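Local coordinates for protein papillomavirus transcription factor E2 (PDB 1QQH) that regulates papillomavirus transcription and, as in related E2 proteins, probably also supports viral DNA replication through its N-terminal activation domain, at residues Ser20-Glu25 and Ser139-Ser144; Asp70-Met75 and Thr84-Ser89. The protein carries 1 engineered substitution. All coordinates share one frame; numbering follows the deposited sequence.

How the contacts relate
Helix 3-19 opens the chain and runs straight into Ser20-Glu25, the first half of contact 1. After helix 34-37 the chain enters the antiparallel sheet, where contact 2 pairs strand 63-75 with strand 81-89, closing a hairpin loop of eight residues. Only at the C terminus does Ser139-Ser144 come back to meet Ser20-Glu25, so contact 1 closes a loop of 113 residues, with contact 2 falling within it, and ties the turn after the helix to the C-terminal tail. The centres lie about 13 Å apart, yet the two contacts touch, joining turn and tail to the sheet: Glu25 OE1 is 2.6 Å from Tyr73 OH, and Ser139 OG is 2.8 Å from Ser71 OG.

Contact 1 (Ser20-Glu25 and Ser139-Ser144); sequences SAYKTE and SDDTVS. Engineered in segment 20-25: Ala21 (natural residue Arg).
The turn that follows helix 3-19 meets the C-terminal tail of this activation-domain fragment here, and Tyr22, Glu25 and Val143 do most of the touching. Tyr22 reaches across with its phenol: Tyr22 OH gives a hydrogen bond to Asp141 O at 2.7 Å, meeting the carbonyl from the side (C=O...O angle 117°) and a little out of its plane. Seen from the ring, that oxygen lies at the edge and in plane, close to CE2 as well. The CD2 side of the same ring leans obliquely on Val143, with Tyr22 CD2 3.7 Å from Val143 CG2. The other methyl of Val143 goes to Glu25, Val143 CG1 lying 3.5 Å from Glu25 CG.

Two overlapping type I turns, Ser20-Lys23 and Tyr22-Glu25, shape the loop behind these side chains. The first is also held by an ST turn, in which Ser20 OG accepts from Tyr22 N at 3.1 Å. On the tail, an Asx turn, Asp140 OD1 taking Thr142 N at 2.9 Å, bends the chain around Asp141, whose carbonyl receives the phenol.

Glu25 has CG anti to its carbonyl carbon (chi1 -60°) and an extended chain beyond, which carries the carboxylate alongside the start of Ser144. There Glu25 OE2 accepts from Ser144 N at 2.9 Å through its anti lone pair, with an N-H...O angle of 159°. Both carboxylate oxygens have further partners: OE2 makes a salt bridge to Lys83, while OE1 is bound by Lys47 and by the hydroxyl of Tyr73. Lys83 is shared with the tail, since its NZ also bonds Thr142 O and Ser144 OG, and two lysines this close would be expected to keep Glu25 ionised.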
ATOM      1  N   SER A  20       7.209  10.855   2.081  1.00 46.36           N
ATOM      2  CA  SER A  20       7.823  11.524   0.941  1.00 44.98           C
ATOM      3  C   SER A  20       6.818  12.388   0.201  1.00 44.22           C
ATOM      4  O   SER A  20       5.627  12.414   0.527  1.00 43.87           O
ATOM      5  CB  SER A  20       8.386  10.496  -0.038  1.00 44.18           C
ATOM      6  OG  SER A  20       7.333   9.892  -0.774  1.00 42.46           O
ATOM      7  N   ALA A  21       7.306  13.073  -0.821  1.00 43.16           N
ATOM      8  CA  ALA A  21       6.470  13.946  -1.620  1.00 43.57           C
ATOM      9  C   ALA A  21       5.567  13.168  -2.564  1.00 44.17           C
ATOM     10  O   ALA A  21       4.722  13.752  -3.240  1.00 44.61           O
ATOM     11  CB  ALA A  21       7.344  14.904  -2.417  1.00 44.68           C
ATOM     12  N   TYR A  22       5.728  11.848  -2.610  1.00 44.06           N
ATOM     13  CA  TYR A  22       4.914  11.049  -3.519  1.00 43.46           C
ATOM     14  C   TYR A  22       3.766  10.311  -2.840  1.00 44.92           C
ATOM     15  O   TYR A  22       2.996   9.618  -3.505  1.00 43.94           O
ATOM     16  CB  TYR A  22       5.814  10.078  -4.304  1.00 41.18           C
ATOM     17  CG  TYR A  22       6.979  10.794  -4.954  1.00 39.10           C
ATOM     18  CD1 TYR A  22       8.255  10.739  -4.392  1.00 37.05           C
ATOM     19  CD2 TYR A  22       6.779  11.631  -6.060  1.00 37.91           C
ATOM     20  CE1 TYR A  22       9.301  11.506  -4.904  1.00 37.52           C
ATOM     21  CE2 TYR A  22       7.814  12.405  -6.577  1.00 37.75           C
ATOM     22  CZ  TYR A  22       9.070  12.342  -5.995  1.00 38.25           C
ATOM     23  OH  TYR A  22      10.084  13.136  -6.477  1.00 38.11           O
ATOM     24  N   LYS A  23       3.637  10.489  -1.527  1.00 46.16           N
ATOM     25  CA  LYS A  23       2.565   9.847  -0.761  1.00 47.95           C
ATOM     26  C   LYS A  23       1.155  10.154  -1.295  1.00 47.30           C
ATOM     27  O   LYS A  23       0.218   9.394  -1.068  1.00 47.92           O
ATOM     28  CB  LYS A  23       2.657  10.247   0.716  1.00 49.58           C
ATOM     29  CG  LYS A  23       2.539  11.744   0.988  1.00 52.76           C
ATOM     30  CD  LYS A  23       2.761  12.051   2.471  1.00 54.16           C
ATOM     31  CE  LYS A  23       2.739  13.550   2.758  1.00 55.87           C
ATOM     32  NZ  LYS A  23       3.847  14.286   2.076  1.00 56.65           N
ATOM     33  N   THR A  24       1.005  11.260  -2.014  1.00 46.80           N
ATOM     34  CA  THR A  24      -0.294  11.638  -2.566  1.00 46.06           C
ATOM     35  C   THR A  24      -0.632  10.895  -3.858  1.00 45.39           C
ATOM     36  O   THR A  24      -1.792  10.858  -4.271  1.00 44.66           O
ATOM     37  CB  THR A  24      -0.349  13.158  -2.867  1.00 47.68           C
ATOM     38  OG1 THR A  24      -0.237  13.890  -1.642  1.00 49.05           O
ATOM     39  CG2 THR A  24      -1.664  13.531  -3.552  1.00 48.08           C
ATOM     40  N   GLU A  25       0.372  10.317  -4.511  1.00 43.27           N
ATOM     41  CA  GLU A  25       0.115   9.604  -5.758  1.00 41.82           C
ATOM     42  C   GLU A  25      -0.666   8.333  -5.482  1.00 40.98           C
ATOM     43  O   GLU A  25      -0.785   7.900  -4.333  1.00 37.85           O
ATOM     44  CB  GLU A  25       1.419   9.226  -6.461  1.00 41.86           C
ATOM     45  CG  GLU A  25       2.317  10.392  -6.830  1.00 42.73           C
ATOM     46  CD  GLU A  25       3.565   9.937  -7.570  1.00 42.60           C
ATOM     47  OE1 GLU A  25       4.080   8.846  -7.242  1.00 41.45           O
ATOM     48  OE2 GLU A  25       4.033  10.672  -8.465  1.00 40.38           O
ATOM     49  N   SER A 139       8.780  11.159 -16.929  1.00 45.96           N
ATOM     50  CA  SER A 139       8.768  11.236 -15.470  1.00 46.11           C
ATOM     51  C   SER A 139      10.003  11.893 -14.860  1.00 46.00           C
ATOM     52  O   SER A 139      11.137  11.602 -15.255  1.00 44.40           O
ATOM     53  CB  SER A 139       8.628   9.835 -14.860  1.00 46.18           C
ATOM     54  OG  SER A 139       7.374   9.250 -15.161  1.00 45.65           O
ATOM     55  N   ASP A 140       9.768  12.777 -13.891  1.00 45.98           N
ATOM     56  CA  ASP A 140      10.846  13.454 -13.175  1.00 47.07           C
ATOM     57  C   ASP A 140      10.421  13.601 -11.710  1.00 48.35           C
ATOM     58  O   ASP A 140       9.417  13.018 -11.301  1.00 47.46           O
ATOM     59  CB  ASP A 140      11.162  14.818 -13.811  1.00 46.15           C
ATOM     60  CG  ASP A 140      10.012  15.809 -13.704  1.00 46.93           C
ATOM     61  OD1 ASP A 140       8.931  15.438 -13.189  1.00 45.35           O
ATOM     62  OD2 ASP A 140      10.199  16.974 -14.146  1.00 44.21           O
ATOM     63  N   ASP A 141      11.177  14.361 -10.919  1.00 50.12           N
ATOM     64  CA  ASP A 141      10.850  14.542  -9.503  1.00 51.71           C
ATOM     65  C   ASP A 141       9.426  15.029  -9.231  1.00 52.25           C
ATOM     66  O   ASP A 141       8.935  14.913  -8.110  1.00 51.66           O
ATOM     67  CB  ASP A 141      11.837  15.504  -8.837  1.00 52.73           C
ATOM     68  CG  ASP A 141      13.188  14.869  -8.576  1.00 54.23           C
ATOM     69  OD1 ASP A 141      13.234  13.668  -8.231  1.00 54.31           O
ATOM     70  OD2 ASP A 141      14.209  15.578  -8.698  1.00 56.21           O
ATOM     71  N   THR A 142       8.771  15.571 -10.251  1.00 53.09           N
ATOM     72  CA  THR A 142       7.408  16.071 -10.111  1.00 54.26           C
ATOM     73  C   THR A 142       6.437  14.965  -9.703  1.00 55.43           C
ATOM     74  O   THR A 142       6.513  13.840 -10.206  1.00 53.88           O
ATOM     75  CB  THR A 142       6.900  16.689 -11.436  1.00 54.81           C
ATOM     76  OG1 THR A 142       7.735  17.793 -11.801  1.00 54.90           O
ATOM     77  CG2 THR A 142       5.464  17.175 -11.288  1.00 55.23           C
ATOM     78  N   VAL A 143       5.528  15.297  -8.787  1.00 56.82           N
ATOM     79  CA  VAL A 143       4.516  14.358  -8.317  1.00 58.67           C
ATOM     80  C   VAL A 143       3.408  14.271  -9.362  1.00 60.00           C
ATOM     81  O   VAL A 143       3.090  15.264 -10.024  1.00 60.38           O
ATOM     82  CB  VAL A 143       3.901  14.821  -6.976  1.00 59.04           C
ATOM     83  CG1 VAL A 143       2.779  13.879  -6.552  1.00 60.06           C
ATOM     84  CG2 VAL A 143       4.972  14.866  -5.905  1.00 60.05           C
ATOM     85  N   SER A 144       2.827  13.085  -9.513  1.00 61.36           N
ATOM     86  CA  SER A 144       1.752  12.872 -10.477  1.00 62.87           C
ATOM     87  C   SER A 144       0.434  13.482 -10.010  1.00 63.44           C
ATOM     88  O   SER A 144      -0.178  14.226 -10.807  1.00 63.92           O
ATOM     89  CB  SER A 144       1.558  11.376 -10.737  1.00 63.47           C
ATOM     90  OG  SER A 144       2.669  10.834 -11.429  1.00 65.46           O
ATOM     91  OXT SER A 144       0.022  13.200  -8.865  1.00 63.98           O
TER

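Contact 2 (Asp70-Met75 and Thr84-Ser89); sequences DSVYYM and TATCVS
Val72 and Thr84 are joined by a pair of backbone hydrogen bonds, the antiparallel hydrogen-bonded pair of the hairpin formed by strand 63-75 and strand 81-89. Val72 N reaches Thr84 O at 2.6 Å, and Thr84 N returns a bond to Val72 O at 2.9 Å. Two weaker CA-H...O contacts extend the pairing: Ser71 CA to the same Thr84 O at 3.4 Å, and Ala85 CA to Asp70 O at 3.5 Å. Thr84 O thus receives an amide and a CA-H. On the other edge of strand 63-75, Asp70 and Ser71 both face Lys47 in a classic beta bulge, where the chain turns a corner.

Among the side chains, the Thr84 methyl CG2 sits at the edge of the Tyr74 ring, 3.8 Å from Tyr74 CE2. The Thr84 chi1 of -172° puts CG2 between the backbone N and the carbonyl carbon, from where it reaches that edge. Val72 CG2 approaches Thr86 OG1 to 3.2 Å; that hydroxyl is hydrogen-bonded to Tyr104 OH.

The N and O of Val72 and of Thr84 are thus satisfied by each other within a buried contact; beside them the Thr84 methyl packs on the Tyr74 ring edge, and Val72 CG2 lies against the Thr86 hydroxyl, whose polar needs are met by Tyr104.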
ATOM      1  N   ASP A  70       7.986   3.337 -16.137  1.00 32.41           N
ATOM      2  CA  ASP A  70       7.789   4.757 -16.446  1.00 34.39           C
ATOM      3  C   ASP A  70       8.334   5.618 -15.317  1.00 35.04           C
ATOM      4  O   ASP A  70       8.901   6.681 -15.552  1.00 36.70           O
ATOM      5  CB  ASP A  70       6.308   5.092 -16.643  1.00 36.15           C
ATOM      6  CG  ASP A  70       5.788   4.692 -18.017  1.00 39.58           C
ATOM      7  OD1 ASP A  70       6.600   4.485 -18.941  1.00 41.67           O
ATOM      8  OD2 ASP A  70       4.553   4.605 -18.179  1.00 43.95           O
ATOM      9  N   SER A  71       8.171   5.147 -14.086  1.00 35.12           N
ATOM     10  CA  SER A  71       8.642   5.895 -12.937  1.00 34.88           C
ATOM     11  C   SER A  71       9.387   5.021 -11.957  1.00 33.44           C
ATOM     12  O   SER A  71       8.875   4.005 -11.513  1.00 33.49           O
ATOM     13  CB  SER A  71       7.459   6.556 -12.229  1.00 35.57           C
ATOM     14  OG  SER A  71       6.748   7.396 -13.123  1.00 38.29           O
ATOM     15  N   VAL A  72      10.604   5.428 -11.620  1.00 33.66           N
ATOM     16  CA  VAL A  72      11.423   4.695 -10.670  1.00 33.14           C
ATOM     17  C   VAL A  72      11.632   5.569  -9.445  1.00 33.78           C
ATOM     18  O   VAL A  72      12.029   6.736  -9.563  1.00 33.42           O
ATOM     19  CB  VAL A  72      12.792   4.343 -11.273  1.00 34.30           C
ATOM     20  CG1 VAL A  72      13.687   3.718 -10.201  1.00 33.16           C
ATOM     21  CG2 VAL A  72      12.609   3.389 -12.446  1.00 32.86           C
ATOM     22  N   TYR A  73      11.350   5.008  -8.275  1.00 33.87           N
ATOM     23  CA  TYR A  73      11.499   5.726  -7.018  1.00 32.95           C
ATOM     24  C   TYR A  73      12.652   5.137  -6.228  1.00 34.39           C
ATOM     25  O   TYR A  73      12.585   4.002  -5.751  1.00 32.90           O
ATOM     26  CB  TYR A  73      10.211   5.645  -6.186  1.00 31.03           C
ATOM     27  CG  TYR A  73       8.985   6.183  -6.890  1.00 30.40           C
ATOM     28  CD1 TYR A  73       8.493   5.567  -8.035  1.00 30.16           C
ATOM     29  CD2 TYR A  73       8.333   7.325  -6.429  1.00 29.41           C
ATOM     30  CE1 TYR A  73       7.380   6.072  -8.709  1.00 30.11           C
ATOM     31  CE2 TYR A  73       7.223   7.842  -7.094  1.00 29.66           C
ATOM     32  CZ  TYR A  73       6.751   7.213  -8.233  1.00 29.99           C
ATOM     33  OH  TYR A  73       5.665   7.714  -8.910  1.00 29.14           O
ATOM     34  N   TYR A  74      13.720   5.914  -6.102  1.00 36.89           N
ATOM     35  CA  TYR A  74      14.887   5.472  -5.362  1.00 39.47           C
ATOM     36  C   TYR A  74      15.094   6.418  -4.197  1.00 41.94           C
ATOM     37  O   TYR A  74      14.555   7.526  -4.180  1.00 41.52           O
ATOM     38  CB  TYR A  74      16.116   5.468  -6.274  1.00 37.46           C
ATOM     39  CG  TYR A  74      16.524   6.831  -6.780  1.00 37.50           C
ATOM     40  CD1 TYR A  74      17.464   7.596  -6.089  1.00 37.60           C
ATOM     41  CD2 TYR A  74      15.990   7.351  -7.965  1.00 37.35           C
ATOM     42  CE1 TYR A  74      17.873   8.839  -6.563  1.00 38.78           C
ATOM     43  CE2 TYR A  74      16.392   8.602  -8.452  1.00 38.50           C
ATOM     44  CZ  TYR A  74      17.338   9.339  -7.746  1.00 39.17           C
ATOM     45  OH  TYR A  74      17.774  10.558  -8.221  1.00 38.30           O
ATOM     46  N   MET A  75      15.867   5.977  -3.216  1.00 46.35           N
ATOM     47  CA  MET A  75      16.138   6.799  -2.051  1.00 50.72           C
ATOM     48  C   MET A  75      17.600   7.259  -2.053  1.00 51.71           C
ATOM     49  O   MET A  75      18.515   6.456  -2.238  1.00 50.49           O
ATOM     50  CB  MET A  75      15.825   6.006  -0.780  1.00 54.27           C
ATOM     51  CG  MET A  75      15.988   6.801   0.507  1.00 59.93           C
ATOM     52  SD  MET A  75      15.680   5.797   1.990  1.00 64.39           S
ATOM     53  CE  MET A  75      14.094   6.471   2.542  1.00 64.29           C
ATOM     54  N   THR A  84      12.260   9.232 -10.960  1.00 38.37           N
ATOM     55  CA  THR A  84      12.843   9.431 -12.278  1.00 38.01           C
ATOM     56  C   THR A  84      12.363   8.386 -13.278  1.00 37.33           C
ATOM     57  O   THR A  84      11.678   7.427 -12.923  1.00 37.37           O
ATOM     58  CB  THR A  84      14.384   9.405 -12.223  1.00 38.84           C
ATOM     59  OG1 THR A  84      14.907   9.782 -13.502  1.00 40.15           O
ATOM     60  CG2 THR A  84      14.888   8.017 -11.861  1.00 37.96           C
ATOM     61  N   ALA A  85      12.712   8.581 -14.540  1.00 36.88           N
ATOM     62  CA  ALA A  85      12.287   7.655 -15.581  1.00 37.68           C
ATOM     63  C   ALA A  85      13.291   6.543 -15.825  1.00 37.07           C
ATOM     64  O   ALA A  85      14.455   6.631 -15.433  1.00 36.92           O
ATOM     65  CB  ALA A  85      12.052   8.409 -16.884  1.00 38.68           C
ATOM     66  N   THR A  86      12.823   5.486 -16.470  1.00 35.77           N
ATOM     67  CA  THR A  86      13.713   4.397 -16.815  1.00 35.58           C
ATOM     68  C   THR A  86      14.181   4.723 -18.221  1.00 35.72           C
ATOM     69  O   THR A  86      13.390   5.150 -19.059  1.00 35.28           O
ATOM     70  CB  THR A  86      12.996   3.038 -16.836  1.00 34.52           C
ATOM     71  OG1 THR A  86      12.946   2.506 -15.509  1.00 35.05           O
ATOM     72  CG2 THR A  86      13.734   2.064 -17.743  1.00 36.38           C
ATOM     73  N   CYS A  87      15.469   4.548 -18.472  1.00 35.53           N
ATOM     74  CA  CYS A  87      16.004   4.811 -19.789  1.00 36.05           C
ATOM     75  C   CYS A  87      16.334   3.505 -20.479  1.00 34.33           C
ATOM     76  O   CYS A  87      16.932   2.606 -19.887  1.00 32.89           O
ATOM     77  CB  CYS A  87      17.248   5.683 -19.697  1.00 38.98           C
ATOM     78  SG  CYS A  87      16.884   7.354 -19.165  1.00 43.96           S
ATOM     79  N   VAL A  88      15.929   3.421 -21.736  1.00 33.27           N
ATOM     80  CA  VAL A  88      16.138   2.247 -22.560  1.00 33.04           C
ATOM     81  C   VAL A  88      17.174   2.525 -23.646  1.00 34.03           C
ATOM     82  O   VAL A  88      16.888   3.232 -24.610  1.00 33.32           O
ATOM     83  CB  VAL A  88      14.814   1.826 -23.242  1.00 31.43           C
ATOM     84  CG1 VAL A  88      15.015   0.566 -24.055  1.00 30.20           C
ATOM     85  CG2 VAL A  88      13.726   1.631 -22.193  1.00 30.25           C
ATOM     86  N   SER A  89      18.372   1.969 -23.495  1.00 33.52           N
ATOM     87  CA  SER A  89      19.420   2.150 -24.499  1.00 33.79           C
ATOM     88  C   SER A  89      19.801   0.777 -25.040  1.00 33.64           C
ATOM     89  O   SER A  89      19.294  -0.236 -24.573  1.00 32.05           O
ATOM     90  CB  SER A  89      20.658   2.785 -23.880  1.00 34.13           C
ATOM     91  OG  SER A  89      21.294   1.872 -23.001  1.00 34.71           O
TER